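Pyroglutamyl-peptidase I (Fervidobacterium islandicum, PDB 6LTQ) probably cleaves pyroglutamyl (5-oxoprolyl) residues from the N-terminus of peptides, as a cysteine peptidase of a thermophilic, keratin-degrading bacterium. Local coordinates at residues K141-F146 against Q206-R211; K132-L137 against R211-N216; R35-L40 against L50-L55; I90-V95 against E136-K141. One frame throughout, in Å; residues are numbered along the deposited sequence.

Contact 1: residues K141-F146 against Q206-R211; sequences KKIPAF and QTKAVR
Ile-143 reaches across to helix 203-215 and sets its CD1 methyl on Ala-209, 3.9 Å from that residue's CA and 4.0 Å from its CB. The second branch helps: CG2 of Ile-143 lies 4.1 Å from Ala-209 CB, which therefore sits against both arms of the isoleucine. The same CD1 also meets Lys-208 CG at 4.0 Å, so the root of this lysine packs as an apolar group while its ammonium continues to the waters. With CG anti to the backbone N (chi1 176°) and the chain fully extended beyond it, Lys-208 carries its ammonium out toward the carbonyl of Lys-141. The two do not bond directly; two waters bridge them. One accepts from Lys-208 NZ and donates to Lys-141 O at 2.7 Å; the other also accepts from NZ, but its bond to that carbonyl, at 3.5 Å, is weak.

What puts Lys-141 O and Ile-143 in place is the end of helix 131-140. Lys-142, with a positive phi of 72°, is the C-prime residue of a Schellman motif, in which Ile-143 N bonds back to Leu-138 O and Lys-142 N to Lys-139 O. Further out, the NZ of Lys-141 bonds a glycerol, probably from the crystallisation liquor, and Pro-144 packs on Pro-185 of the second subunit.

Chemically, then, a dry patch of methyls is edged by a hydrated one, where Lys-208, facing the carboxyl end of helix 131-140, probably interacts favourably with that helix's dipole through water.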
loop_
_atom_site.group_PDB
_atom_site.type_symbol
_atom_site.label_atom_id
_atom_site.label_comp_id
_atom_site.label_asym_id
_atom_site.label_seq_id
_atom_site.Cartn_x
_atom_site.Cartn_y
_atom_site.Cartn_z
ATOM N N LYS D 141 -15.081 2.269 20.507
ATOM C CA LYS D 141 -15.080 3.714 20.721
ATOM C C LYS D 141 -14.781 4.508 19.442
ATOM O O LYS D 141 -14.423 5.696 19.520
ATOM C CB LYS D 141 -14.034 4.102 21.770
ATOM C CG LYS D 141 -14.253 3.433 23.127
ATOM C CD LYS D 141 -15.527 3.942 23.791
ATOM C CE LYS D 141 -15.709 3.253 25.143
ATOM N NZ LYS D 141 -16.836 3.820 25.921
ATOM N N LYS D 142 -14.846 3.847 18.281
ATOM C CA LYS D 142 -14.741 4.469 16.954
ATOM C C LYS D 142 -13.330 4.951 16.625
ATOM O O LYS D 142 -13.152 5.914 15.865
ATOM C CB LYS D 142 -15.740 5.620 16.788
ATOM C CG LYS D 142 -17.192 5.213 17.093
ATOM C CD LYS D 142 -18.128 6.387 16.862
ATOM C CE LYS D 142 -19.506 6.102 17.430
ATOM N NZ LYS D 142 -20.118 4.905 16.800
ATOM N N ILE D 143 -12.315 4.297 17.173
ATOM C CA ILE D 143 -10.930 4.652 16.898
ATOM C C ILE D 143 -10.289 3.515 16.115
ATOM O O ILE D 143 -10.230 2.380 16.615
ATOM C CB ILE D 143 -10.154 4.948 18.191
ATOM C CG1 ILE D 143 -10.849 6.075 18.972
ATOM C CG2 ILE D 143 -8.733 5.341 17.868
ATOM C CD1 ILE D 143 -10.112 6.496 20.261
ATOM N N PRO D 144 -9.753 3.760 14.920
ATOM C CA PRO D 144 -9.047 2.699 14.184
ATOM C C PRO D 144 -7.884 2.140 14.999
ATOM O O PRO D 144 -7.068 2.888 15.538
ATOM C CB PRO D 144 -8.552 3.409 12.912
ATOM C CG PRO D 144 -9.490 4.560 12.745
ATOM C CD PRO D 144 -9.866 5.009 14.144
ATOM N N ALA D 145 -7.817 0.814 15.092
ATOM C CA ALA D 145 -6.815 0.172 15.930
ATOM C C ALA D 145 -6.667 -1.264 15.472
ATOM O O ALA D 145 -7.621 -1.864 14.967
ATOM C CB ALA D 145 -7.185 0.216 17.428
ATOM N N PHE D 146 -5.461 -1.802 15.620
ATOM C CA PHE D 146 -5.259 -3.177 15.191
ATOM C C PHE D 146 -4.036 -3.742 15.894
ATOM O O PHE D 146 -3.225 -3.012 16.479
ATOM C CB PHE D 146 -5.110 -3.268 13.656
ATOM C CG PHE D 146 -4.141 -2.270 13.080
ATOM C CD1 PHE D 146 -2.787 -2.564 12.987
ATOM C CD2 PHE D 146 -4.592 -1.026 12.641
ATOM C CE1 PHE D 146 -1.885 -1.641 12.438
ATOM C CE2 PHE D 146 -3.685 -0.078 12.118
ATOM C CZ PHE D 146 -2.345 -0.391 12.011
ATOM N N GLN D 206 -5.264 10.601 18.812
ATOM C CA GLN D 206 -4.244 9.726 19.397
ATOM C C GLN D 206 -4.234 9.841 20.920
ATOM O O GLN D 206 -4.093 8.840 21.632
ATOM C CB GLN D 206 -2.854 10.066 18.859
ATOM C CG GLN D 206 -2.674 9.891 17.370
ATOM C CD GLN D 206 -1.223 9.836 17.003
ATOM O OE1 GLN D 206 -0.387 9.386 17.795
ATOM N NE2 GLN D 206 -0.898 10.299 15.806
ATOM N N THR D 207 -4.361 11.065 21.435
ATOM C CA THR D 207 -4.402 11.256 22.882
ATOM C C THR D 207 -5.628 10.583 23.479
ATOM O O THR D 207 -5.543 9.923 24.525
ATOM C CB THR D 207 -4.369 12.748 23.204
ATOM O OG1 THR D 207 -3.170 13.314 22.658
ATOM C CG2 THR D 207 -4.379 12.975 24.707
ATOM N N LYS D 208 -6.772 10.713 22.814
ATOM C CA LYS D 208 -7.965 10.030 23.287
ATOM C C LYS D 208 -7.746 8.518 23.336
ATOM O O LYS D 208 -8.177 7.846 24.287
ATOM C CB LYS D 208 -9.162 10.394 22.403
ATOM C CG LYS D 208 -10.435 9.646 22.764
ATOM C CD LYS D 208 -11.638 10.090 21.918
ATOM C CE LYS D 208 -12.895 9.295 22.264
ATOM N NZ LYS D 208 -14.101 9.724 21.484
ATOM N N ALA D 209 -7.056 7.961 22.336
ATOM C CA ALA D 209 -6.844 6.518 22.332
ATOM C C ALA D 209 -6.023 6.080 23.542
ATOM O O ALA D 209 -6.391 5.136 24.250
ATOM C CB ALA D 209 -6.161 6.090 21.033
ATOM N N VAL D 210 -4.913 6.773 23.802
ATOM C CA VAL D 210 -4.063 6.407 24.928
ATOM C C VAL D 210 -4.797 6.656 26.242
ATOM O O VAL D 210 -4.684 5.865 27.190
ATOM C CB VAL D 210 -2.728 7.162 24.850
ATOM C CG1 VAL D 210 -1.884 6.893 26.101
ATOM C CG2 VAL D 210 -1.961 6.721 23.579
ATOM N N ARG D 211 -5.576 7.741 26.307
ATOM C CA ARG D 211 -6.405 8.020 27.483
ATOM C C ARG D 211 -7.351 6.867 27.765
ATOM O O ARG D 211 -7.451 6.391 28.903
ATOM C CB ARG D 211 -7.122 9.360 27.258
ATOM C CG ARG D 211 -7.974 9.945 28.397
ATOM C CD ARG D 211 -9.271 10.548 27.985
ATOM N NE ARG D 211 -9.051 11.633 27.021
ATOM C CZ ARG D 211 -9.950 12.470 26.488
ATOM N NH1 ARG D 211 -11.185 12.585 26.951
ATOM N NH2 ARG D 211 -9.511 13.381 25.572
HETATM O O HOH W 1 -13.588 8.982 18.741
HETATM O O HOH W 2 -15.883 7.471 21.008
#

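Contact 2: residues K132-L137 against R211-N216; sequences KAVAEL and RLILEN
Val-134 and Ile-213 mark where helices 131-140 and 203-215 come nearest here, their CA atoms 6.9 Å apart, while Leu-137 and Leu-212 stand wider at 8.4 Å. The side chains of the first pair cross at about a right angle, CG1 of Val-134 resting 3.8 Å from CG1 of Ile-213. Leu-137 points toward the other helix and divides its methyls: CD2 approaches Leu-212 CB at 4.2 Å, and CD1 lies against the amide of Asn-216, 3.7 Å from its CG.

That amide does not swing loosely. In Asn-216, the first residue past the helical run, chi1 of -68° sets CG beside the backbone N and chi2 of -84° then aims ND2 at Leu-212 O. The bond is 2.8 Å long, almost straight at 172°, and arrives on a lone pair in the carbonyl plane. With alanine in place of Asn-216, Leu-212 O would probably lose its near-straight side-chain donor, and a gap open beside Leu-137.

Phe-220, from the loop beyond, packs on Val-134 and Leu-137 as well. No hydrogen bond joins the two segments, so cohesion between them is apolar, and the one amide involved turns its polarity to its own helix end while its carbon meets leucine.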
loop_
_atom_site.group_PDB
_atom_site.type_symbol
_atom_site.label_atom_id
_atom_site.label_comp_id
_atom_site.label_asym_id
_atom_site.label_seq_id
_atom_site.Cartn_x
_atom_site.Cartn_y
_atom_site.Cartn_z
ATOM N N LYS D 132 -6.008 -8.161 22.403
ATOM C CA LYS D 132 -7.183 -8.124 21.535
ATOM C C LYS D 132 -8.310 -7.331 22.176
ATOM O O LYS D 132 -9.073 -6.642 21.479
ATOM C CB LYS D 132 -7.673 -9.542 21.218
ATOM C CG LYS D 132 -6.675 -10.398 20.470
ATOM C CD LYS D 132 -6.417 -9.893 19.073
ATOM C CE LYS D 132 -7.310 -10.617 18.086
ATOM N NZ LYS D 132 -7.304 -12.080 18.352
ATOM N N ALA D 133 -8.427 -7.409 23.503
ATOM C CA ALA D 133 -9.434 -6.618 24.197
ATOM C C ALA D 133 -9.135 -5.121 24.113
ATOM O O ALA D 133 -10.071 -4.312 24.053
ATOM C CB ALA D 133 -9.544 -7.072 25.661
ATOM N N VAL D 134 -7.860 -4.725 24.120
ATOM C CA VAL D 134 -7.537 -3.314 23.915
ATOM C C VAL D 134 -8.011 -2.872 22.532
ATOM O O VAL D 134 -8.694 -1.854 22.384
ATOM C CB VAL D 134 -6.027 -3.062 24.085
ATOM C CG1 VAL D 134 -5.706 -1.557 23.931
ATOM C CG2 VAL D 134 -5.525 -3.579 25.426
ATOM N N ALA D 135 -7.665 -3.660 21.507
ATOM C CA ALA D 135 -8.064 -3.321 20.140
ATOM C C ALA D 135 -9.571 -3.256 20.018
ATOM O O ALA D 135 -10.113 -2.349 19.375
ATOM C CB ALA D 135 -7.497 -4.344 19.148
ATOM N N GLU D 136 -10.270 -4.199 20.648
ATOM C CA GLU D 136 -11.719 -4.211 20.545
ATOM C C GLU D 136 -12.331 -3.001 21.244
ATOM O O GLU D 136 -13.295 -2.420 20.744
ATOM C CB GLU D 136 -12.268 -5.511 21.121
ATOM C CG GLU D 136 -12.588 -6.533 20.050
ATOM C CD GLU D 136 -13.855 -6.168 19.280
ATOM O OE1 GLU D 136 -14.875 -6.872 19.439
ATOM O OE2 GLU D 136 -13.827 -5.175 18.520
ATOM N N LEU D 137 -11.771 -2.597 22.386
ATOM C CA LEU D 137 -12.263 -1.410 23.087
ATOM C C LEU D 137 -12.096 -0.158 22.242
ATOM O O LEU D 137 -13.025 0.655 22.120
ATOM C CB LEU D 137 -11.523 -1.220 24.413
ATOM C CG LEU D 137 -12.124 -0.094 25.269
ATOM C CD1 LEU D 137 -12.334 -0.586 26.696
ATOM C CD2 LEU D 137 -11.268 1.133 25.267
ATOM N N ARG D 211 -5.576 7.741 26.307
ATOM C CA ARG D 211 -6.405 8.020 27.483
ATOM C C ARG D 211 -7.351 6.867 27.765
ATOM O O ARG D 211 -7.451 6.391 28.903
ATOM C CB ARG D 211 -7.122 9.360 27.258
ATOM C CG ARG D 211 -7.974 9.945 28.397
ATOM C CD ARG D 211 -9.271 10.548 27.985
ATOM N NE ARG D 211 -9.051 11.633 27.021
ATOM C CZ ARG D 211 -9.950 12.470 26.488
ATOM N NH1 ARG D 211 -11.185 12.585 26.951
ATOM N NH2 ARG D 211 -9.511 13.381 25.572
ATOM N N LEU D 212 -7.975 6.336 26.718
ATOM C CA LEU D 212 -8.907 5.231 26.891
ATOM C C LEU D 212 -8.212 3.964 27.370
ATOM O O LEU D 212 -8.813 3.161 28.097
ATOM C CB LEU D 212 -9.662 4.953 25.589
ATOM C CG LEU D 212 -10.796 5.924 25.243
ATOM C CD1 LEU D 212 -11.155 5.846 23.745
ATOM C CD2 LEU D 212 -12.019 5.640 26.123
ATOM N N ILE D 213 -6.983 3.717 26.911
ATOM C CA ILE D 213 -6.255 2.550 27.400
ATOM C C ILE D 213 -5.998 2.693 28.898
ATOM O O ILE D 213 -6.228 1.765 29.683
ATOM C CB ILE D 213 -4.942 2.352 26.624
ATOM C CG1 ILE D 213 -5.203 2.032 25.137
ATOM C CG2 ILE D 213 -4.116 1.229 27.272
ATOM C CD1 ILE D 213 -3.938 2.082 24.298
ATOM N N LEU D 214 -5.528 3.874 29.308
ATOM C CA LEU D 214 -5.241 4.122 30.719
ATOM C C LEU D 214 -6.502 4.030 31.564
ATOM O O LEU D 214 -6.478 3.460 32.662
ATOM C CB LEU D 214 -4.593 5.492 30.883
ATOM C CG LEU D 214 -3.180 5.632 30.324
ATOM C CD1 LEU D 214 -2.777 7.106 30.248
ATOM C CD2 LEU D 214 -2.158 4.795 31.123
ATOM N N GLU D 215 -7.624 4.562 31.062
ATOM C CA GLU D 215 -8.861 4.542 31.835
ATOM C C GLU D 215 -9.420 3.138 32.012
ATOM O O GLU D 215 -10.180 2.910 32.957
ATOM C CB GLU D 215 -9.941 5.401 31.172
ATOM C CG GLU D 215 -9.803 6.889 31.381
ATOM C CD GLU D 215 -10.850 7.677 30.606
ATOM O OE1 GLU D 215 -11.671 7.047 29.908
ATOM O OE2 GLU D 215 -10.810 8.924 30.639
ATOM N N ASN D 216 -9.086 2.193 31.130
ATOM C CA ASN D 216 -9.722 0.880 31.160
ATOM C C ASN D 216 -8.738 -0.248 31.469
ATOM O O ASN D 216 -9.038 -1.416 31.203
ATOM C CB ASN D 216 -10.447 0.630 29.835
ATOM C CG ASN D 216 -11.641 1.539 29.663
ATOM O OD1 ASN D 216 -12.727 1.241 30.157
ATOM N ND2 ASN D 216 -11.446 2.669 28.973
#

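Contact 3: residues R35-L40 against L50-L55; sequences RIVKRL and LHTLIL
Val-37 carries most of the apolar contact between helix 32-40 and strand 48-55, whose local axes pass 8.8 Å apart and run nearly antiparallel, at 150°. One methyl does most of it. CG1 of Val-37, extended away from its own N (chi1 167°), lies 3.6 Å from Thr-52 CB and has Thr-52 CG2 slightly farther off. Two residues along the strand, Ile-54 brings its CD1 up to the same methyl at 3.7 Å and to CB of Val-37 at 3.8 Å. Ile-54 bends at chi2 (-59°), and this CD1 is thereby brought nearer the helix than its root would suggest.

The other kind of contact is methyl against carbonyl: CD2 of Leu-50 stands 3.7 Å from Leu-40 O, a van der Waals touch at the far end of the helical segment. Hydrogen bonds play no part between the two segments. The strand spends its backbone bonds on strand 15-22 instead, where His-51 and Leu-53 both pair with Leu-19, and Val-37 and Leu-50 also pack on Leu-19.

Strand 15-22, helix 32-40 and strand 48-55 thus form a beta-alpha-beta crossover, two parallel neighbouring strands with the connecting helix laid over them.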
loop_
_atom_site.group_PDB
_atom_site.type_symbol
_atom_site.label_atom_id
_atom_site.label_comp_id
_atom_site.label_asym_id
_atom_site.label_seq_id
_atom_site.Cartn_x
_atom_site.Cartn_y
_atom_site.Cartn_z
ATOM N N ARG D 35 4.603 14.086 22.367
ATOM C CA ARG D 35 3.519 15.053 22.557
ATOM C C ARG D 35 2.390 14.490 23.413
ATOM O O ARG D 35 1.854 15.198 24.272
ATOM C CB ARG D 35 2.954 15.508 21.215
ATOM C CG ARG D 35 3.955 16.190 20.338
ATOM C CD ARG D 35 4.037 17.669 20.649
ATOM N NE ARG D 35 2.738 18.319 20.541
ATOM C CZ ARG D 35 2.304 18.932 19.445
ATOM N NH1 ARG D 35 1.106 19.505 19.436
ATOM N NH2 ARG D 35 3.066 18.967 18.357
ATOM N N ILE D 36 2.003 13.225 23.194
ATOM C CA ILE D 36 0.934 12.625 23.999
ATOM C C ILE D 36 1.352 12.528 25.459
ATOM O O ILE D 36 0.544 12.750 26.373
ATOM C CB ILE D 36 0.541 11.233 23.464
ATOM C CG1 ILE D 36 -0.072 11.305 22.069
ATOM C CG2 ILE D 36 -0.442 10.531 24.430
ATOM C CD1 ILE D 36 -0.369 9.901 21.512
ATOM N N VAL D 37 2.602 12.124 25.701
ATOM C CA VAL D 37 3.072 11.988 27.073
ATOM C C VAL D 37 3.023 13.348 27.774
ATOM O O VAL D 37 2.537 13.460 28.908
ATOM C CB VAL D 37 4.489 11.385 27.096
ATOM C CG1 VAL D 37 5.103 11.534 28.501
ATOM C CG2 VAL D 37 4.466 9.900 26.697
ATOM N N LYS D 38 3.480 14.397 27.083
ATOM C CA LYS D 38 3.407 15.751 27.636
ATOM C C LYS D 38 1.963 16.148 27.891
ATOM O O LYS D 38 1.648 16.747 28.923
ATOM C CB LYS D 38 4.067 16.761 26.689
ATOM C CG LYS D 38 5.578 16.599 26.515
ATOM C CD LYS D 38 6.144 17.696 25.584
ATOM C CE LYS D 38 5.322 17.843 24.288
ATOM N NZ LYS D 38 5.984 18.676 23.236
ATOM N N ARG D 39 1.067 15.837 26.956
ATOM C CA ARG D 39 -0.332 16.200 27.146
ATOM C C ARG D 39 -0.941 15.498 28.358
ATOM O O ARG D 39 -1.704 16.106 29.114
ATOM C CB ARG D 39 -1.133 15.897 25.882
ATOM C CG ARG D 39 -2.570 16.337 25.981
ATOM C CD ARG D 39 -3.169 16.520 24.607
ATOM N NE ARG D 39 -2.705 17.746 23.969
ATOM C CZ ARG D 39 -3.211 18.221 22.836
ATOM N NH1 ARG D 39 -4.194 17.565 22.226
ATOM N NH2 ARG D 39 -2.737 19.342 22.311
ATOM N N LEU D 40 -0.631 14.222 28.552
ATOM C CA LEU D 40 -1.232 13.427 29.611
ATOM C C LEU D 40 -0.512 13.604 30.951
ATOM O O LEU D 40 -0.958 13.030 31.969
ATOM C CB LEU D 40 -1.294 11.961 29.199
ATOM C CG LEU D 40 -2.331 11.663 28.105
ATOM C CD1 LEU D 40 -2.457 10.160 27.795
ATOM C CD2 LEU D 40 -3.729 12.263 28.401
ATOM N N LEU D 50 0.295 7.688 37.747
ATOM C CA LEU D 50 0.875 7.791 36.419
ATOM C C LEU D 50 2.260 8.414 36.490
ATOM O O LEU D 50 2.407 9.564 36.914
ATOM C CB LEU D 50 -0.020 8.623 35.508
ATOM C CG LEU D 50 0.470 8.722 34.063
ATOM C CD1 LEU D 50 0.530 7.350 33.434
ATOM C CD2 LEU D 50 -0.452 9.629 33.274
ATOM N N HIS D 51 3.266 7.657 36.070
ATOM C CA HIS D 51 4.605 8.162 35.797
ATOM C C HIS D 51 4.776 8.399 34.304
ATOM O O HIS D 51 4.239 7.658 33.476
ATOM C CB HIS D 51 5.675 7.171 36.251
ATOM C CG HIS D 51 5.588 6.790 37.694
ATOM N ND1 HIS D 51 6.600 7.058 38.595
ATOM C CD2 HIS D 51 4.621 6.146 38.392
ATOM C CE1 HIS D 51 6.259 6.592 39.783
ATOM N NE2 HIS D 51 5.065 6.037 39.687
ATOM N N THR D 52 5.540 9.424 33.957
ATOM C CA THR D 52 5.854 9.685 32.561
ATOM C C THR D 52 7.359 9.797 32.376
ATOM O O THR D 52 8.092 10.138 33.310
ATOM C CB THR D 52 5.173 10.956 32.038
ATOM O OG1 THR D 52 5.615 12.095 32.791
ATOM C CG2 THR D 52 3.647 10.814 32.127
ATOM N N LEU D 53 7.816 9.489 31.163
ATOM C CA LEU D 53 9.241 9.531 30.871
ATOM C C LEU D 53 9.436 9.607 29.366
ATOM O O LEU D 53 8.843 8.815 28.631
ATOM C CB LEU D 53 9.937 8.297 31.456
ATOM C CG LEU D 53 11.406 8.163 31.066
ATOM C CD1 LEU D 53 12.201 9.283 31.729
ATOM C CD2 LEU D 53 11.927 6.824 31.561
ATOM N N ILE D 54 10.257 10.550 28.915
ATOM C CA ILE D 54 10.647 10.651 27.515
ATOM C C ILE D 54 12.020 10.014 27.354
ATOM O O ILE D 54 12.962 10.347 28.089
ATOM C CB ILE D 54 10.654 12.110 27.036
ATOM C CG1 ILE D 54 9.287 12.754 27.267
ATOM C CG2 ILE D 54 11.042 12.187 25.567
ATOM C CD1 ILE D 54 8.164 12.051 26.559
ATOM N N LEU D 55 12.134 9.088 26.411
ATOM C CA LEU D 55 13.374 8.359 26.191
ATOM C C LEU D 55 14.112 8.882 24.976
ATOM O O LEU D 55 13.492 9.330 24.001
ATOM C CB LEU D 55 13.081 6.864 25.996
ATOM C CG LEU D 55 12.364 6.216 27.168
ATOM C CD1 LEU D 55 11.870 4.824 26.763
ATOM C CD2 LEU D 55 13.278 6.120 28.394
#

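Contact 4: residues I90-V95 against E136-K141; sequences IRLERV and ELLKKK
Ile-90 and Leu-92 join strand 90-97 to helix 131-140, a helix packed on the face of the mixed sheet in an alpha/beta fold. Both aim at a single partner, Leu-138. Its CD1 meets CG2 of Ile-90 at 3.8 Å, the two side chains crossing at about a right angle, and CD1 of Leu-92 stands farther off at 4.4 Å. The CG of Leu-138 lies beside its backbone N, opposite the carbonyl carbon (chi1 -69°), and from there CD1 reaches between the two strand residues.

Arg-91 and Glu-93, the alternate residues, serve a different purpose. They form a salt bridge along the strand: NE donates to OE2 at 2.6 Å on the syn side, 31° out of the carboxylate plane, with a weak second bond from NH1. Ser-148 OG bonds OE1 of Glu-93; OE2 bonds His-180 ND1, an acid-imidazole pair consistent with the Cys-His-Glu triad of this family. Past the leucine, Lys-139 NZ bonds Ala-145 O and makes a salt bridge to Glu-196 of the second subunit.

Alternation along the strand thus separates the chemistries: Ile-90 and Leu-92 give the helix an aliphatic seat, while Arg-91 and Glu-93 build a bonded polar network that would tend to fix the carboxylate's orientation.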
loop_
_atom_site.group_PDB
_atom_site.type_symbol
_atom_site.label_atom_id
_atom_site.label_comp_id
_atom_site.label_asym_id
_atom_site.label_seq_id
_atom_site.Cartn_x
_atom_site.Cartn_y
_atom_site.Cartn_z
ATOM N N ILE D 90 -4.161 3.065 15.476
ATOM C CA ILE D 90 -3.462 2.726 16.712
ATOM C C ILE D 90 -2.922 1.298 16.574
ATOM O O ILE D 90 -3.683 0.348 16.411
ATOM C CB ILE D 90 -4.393 2.866 17.926
ATOM C CG1 ILE D 90 -4.978 4.299 18.010
ATOM C CG2 ILE D 90 -3.663 2.485 19.188
ATOM C CD1 ILE D 90 -3.947 5.430 18.112
ATOM N N ARG D 91 -1.602 1.167 16.606
ATOM C CA ARG D 91 -0.940 -0.087 16.258
ATOM C C ARG D 91 -0.420 -0.752 17.536
ATOM O O ARG D 91 0.652 -0.404 18.051
ATOM C CB ARG D 91 0.165 0.179 15.245
ATOM C CG ARG D 91 0.970 -1.031 14.849
ATOM C CD ARG D 91 1.862 -0.697 13.668
ATOM N NE ARG D 91 3.103 -1.463 13.681
ATOM C CZ ARG D 91 3.992 -1.446 12.693
ATOM N NH1 ARG D 91 5.107 -2.162 12.796
ATOM N NH2 ARG D 91 3.757 -0.720 11.595
ATOM N N LEU D 92 -1.189 -1.706 18.035
ATOM C CA LEU D 92 -0.872 -2.393 19.279
ATOM C C LEU D 92 0.098 -3.532 18.990
ATOM O O LEU D 92 -0.223 -4.458 18.231
ATOM C CB LEU D 92 -2.157 -2.917 19.921
ATOM C CG LEU D 92 -3.208 -1.810 19.997
ATOM C CD1 LEU D 92 -4.574 -2.402 20.141
ATOM C CD2 LEU D 92 -2.920 -0.853 21.175
ATOM N N GLU D 93 1.277 -3.469 19.599
ATOM C CA GLU D 93 2.354 -4.407 19.296
ATOM C C GLU D 93 2.326 -5.591 20.256
ATOM O O GLU D 93 2.416 -5.421 21.477
ATOM C CB GLU D 93 3.702 -3.692 19.357
ATOM C CG GLU D 93 3.839 -2.572 18.332
ATOM C CD GLU D 93 3.954 -3.067 16.887
ATOM O OE1 GLU D 93 3.934 -4.302 16.645
ATOM O OE2 GLU D 93 4.115 -2.207 15.990
ATOM N N ARG D 94 2.237 -6.796 19.701
ATOM C CA ARG D 94 2.152 -7.982 20.531
ATOM C C ARG D 94 3.496 -8.640 20.780
ATOM O O ARG D 94 3.612 -9.422 21.736
ATOM C CB ARG D 94 1.204 -9.003 19.879
ATOM C CG ARG D 94 0.744 -10.106 20.801
ATOM C CD ARG D 94 -0.415 -10.864 20.237
ATOM N NE ARG D 94 -1.028 -11.727 21.249
ATOM C CZ ARG D 94 -2.150 -12.414 21.073
ATOM N NH1 ARG D 94 -2.802 -12.356 19.915
ATOM N NH2 ARG D 94 -2.632 -13.155 22.068
ATOM N N VAL D 95 4.495 -8.390 19.929
ATOM C CA VAL D 95 5.733 -9.171 19.903
ATOM C C VAL D 95 6.926 -8.237 20.002
ATOM O O VAL D 95 7.023 -7.268 19.237
ATOM C CB VAL D 95 5.859 -10.005 18.610
ATOM C CG1 VAL D 95 7.223 -10.710 18.552
ATOM C CG2 VAL D 95 4.729 -10.997 18.501
ATOM N N GLU D 136 -10.270 -4.199 20.648
ATOM C CA GLU D 136 -11.719 -4.211 20.545
ATOM C C GLU D 136 -12.331 -3.001 21.244
ATOM O O GLU D 136 -13.295 -2.420 20.744
ATOM C CB GLU D 136 -12.268 -5.511 21.121
ATOM C CG GLU D 136 -12.588 -6.533 20.050
ATOM C CD GLU D 136 -13.855 -6.168 19.280
ATOM O OE1 GLU D 136 -14.875 -6.872 19.439
ATOM O OE2 GLU D 136 -13.827 -5.175 18.520
ATOM N N LEU D 137 -11.771 -2.597 22.386
ATOM C CA LEU D 137 -12.263 -1.410 23.087
ATOM C C LEU D 137 -12.096 -0.158 22.242
ATOM O O LEU D 137 -13.025 0.655 22.120
ATOM C CB LEU D 137 -11.523 -1.220 24.413
ATOM C CG LEU D 137 -12.124 -0.094 25.269
ATOM C CD1 LEU D 137 -12.334 -0.586 26.696
ATOM C CD2 LEU D 137 -11.268 1.133 25.267
ATOM N N LEU D 138 -10.904 0.031 21.665
ATOM C CA LEU D 138 -10.652 1.213 20.845
ATOM C C LEU D 138 -11.596 1.281 19.642
ATOM O O LEU D 138 -12.201 2.330 19.376
ATOM C CB LEU D 138 -9.200 1.222 20.388
ATOM C CG LEU D 138 -8.207 1.467 21.533
ATOM C CD1 LEU D 138 -6.780 1.320 21.044
ATOM C CD2 LEU D 138 -8.443 2.852 22.144
ATOM N N LYS D 139 -11.798 0.151 18.954
ATOM C CA LYS D 139 -12.693 0.155 17.793
ATOM C C LYS D 139 -14.118 0.475 18.216
ATOM O O LYS D 139 -14.830 1.236 17.546
ATOM C CB LYS D 139 -12.690 -1.196 17.066
ATOM C CG LYS D 139 -11.378 -1.636 16.380
ATOM C CD LYS D 139 -11.548 -3.083 15.903
ATOM C CE LYS D 139 -10.230 -3.666 15.445
ATOM N NZ LYS D 139 -9.869 -3.119 14.095
ATOM N N LYS D 140 -14.529 -0.042 19.373
ATOM C CA LYS D 140 -15.914 0.142 19.766
ATOM C C LYS D 140 -16.153 1.591 20.111
ATOM O O LYS D 140 -17.278 2.102 20.046
ATOM C CB LYS D 140 -16.139 -0.744 20.949
ATOM C CG LYS D 140 -17.123 -1.776 20.599
ATOM C CD LYS D 140 -16.411 -2.353 19.215
ATOM C CE LYS D 140 -17.396 -3.299 18.449
ATOM N NZ LYS D 140 -18.085 -4.578 18.978
ATOM N N LYS D 141 -15.081 2.269 20.507
ATOM C CA LYS D 141 -15.080 3.714 20.721
ATOM C C LYS D 141 -14.781 4.508 19.442
ATOM O O LYS D 141 -14.423 5.696 19.520
ATOM C CB LYS D 141 -14.034 4.102 21.770
ATOM C CG LYS D 141 -14.253 3.433 23.127
ATOM C CD LYS D 141 -15.527 3.942 23.791
ATOM C CE LYS D 141 -15.709 3.253 25.143
ATOM N NZ LYS D 141 -16.836 3.820 25.921
#

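Overall arrangement
Contacts 1, 2 and 4 form one cluster, with centres 7 to 8 Å apart. Helix 203-215 serves contacts 1 and 2, helix 131-140 serves 2 and 4, and Leu-212 CD1 ties the first two together, 3.7 Å from Ile-143 CD1. Strands 145-148 and 90-97, neighbours in the sheet, link contacts 1 and 4. Contact 3 stands apart, its centre about 17 Å from that of contact 1 and about 20 Å from that of contact 4, yet helix 32-40 packs on helix 203-215, Ile-36 CD1 lying 3.6 Å from Gln-206 CB. Of the four, contact 4 includes Glu-93, whose carboxylate bonds His-180 ND1, at the probable active site; Cys-156 is seen as cysteinesulfonic acid.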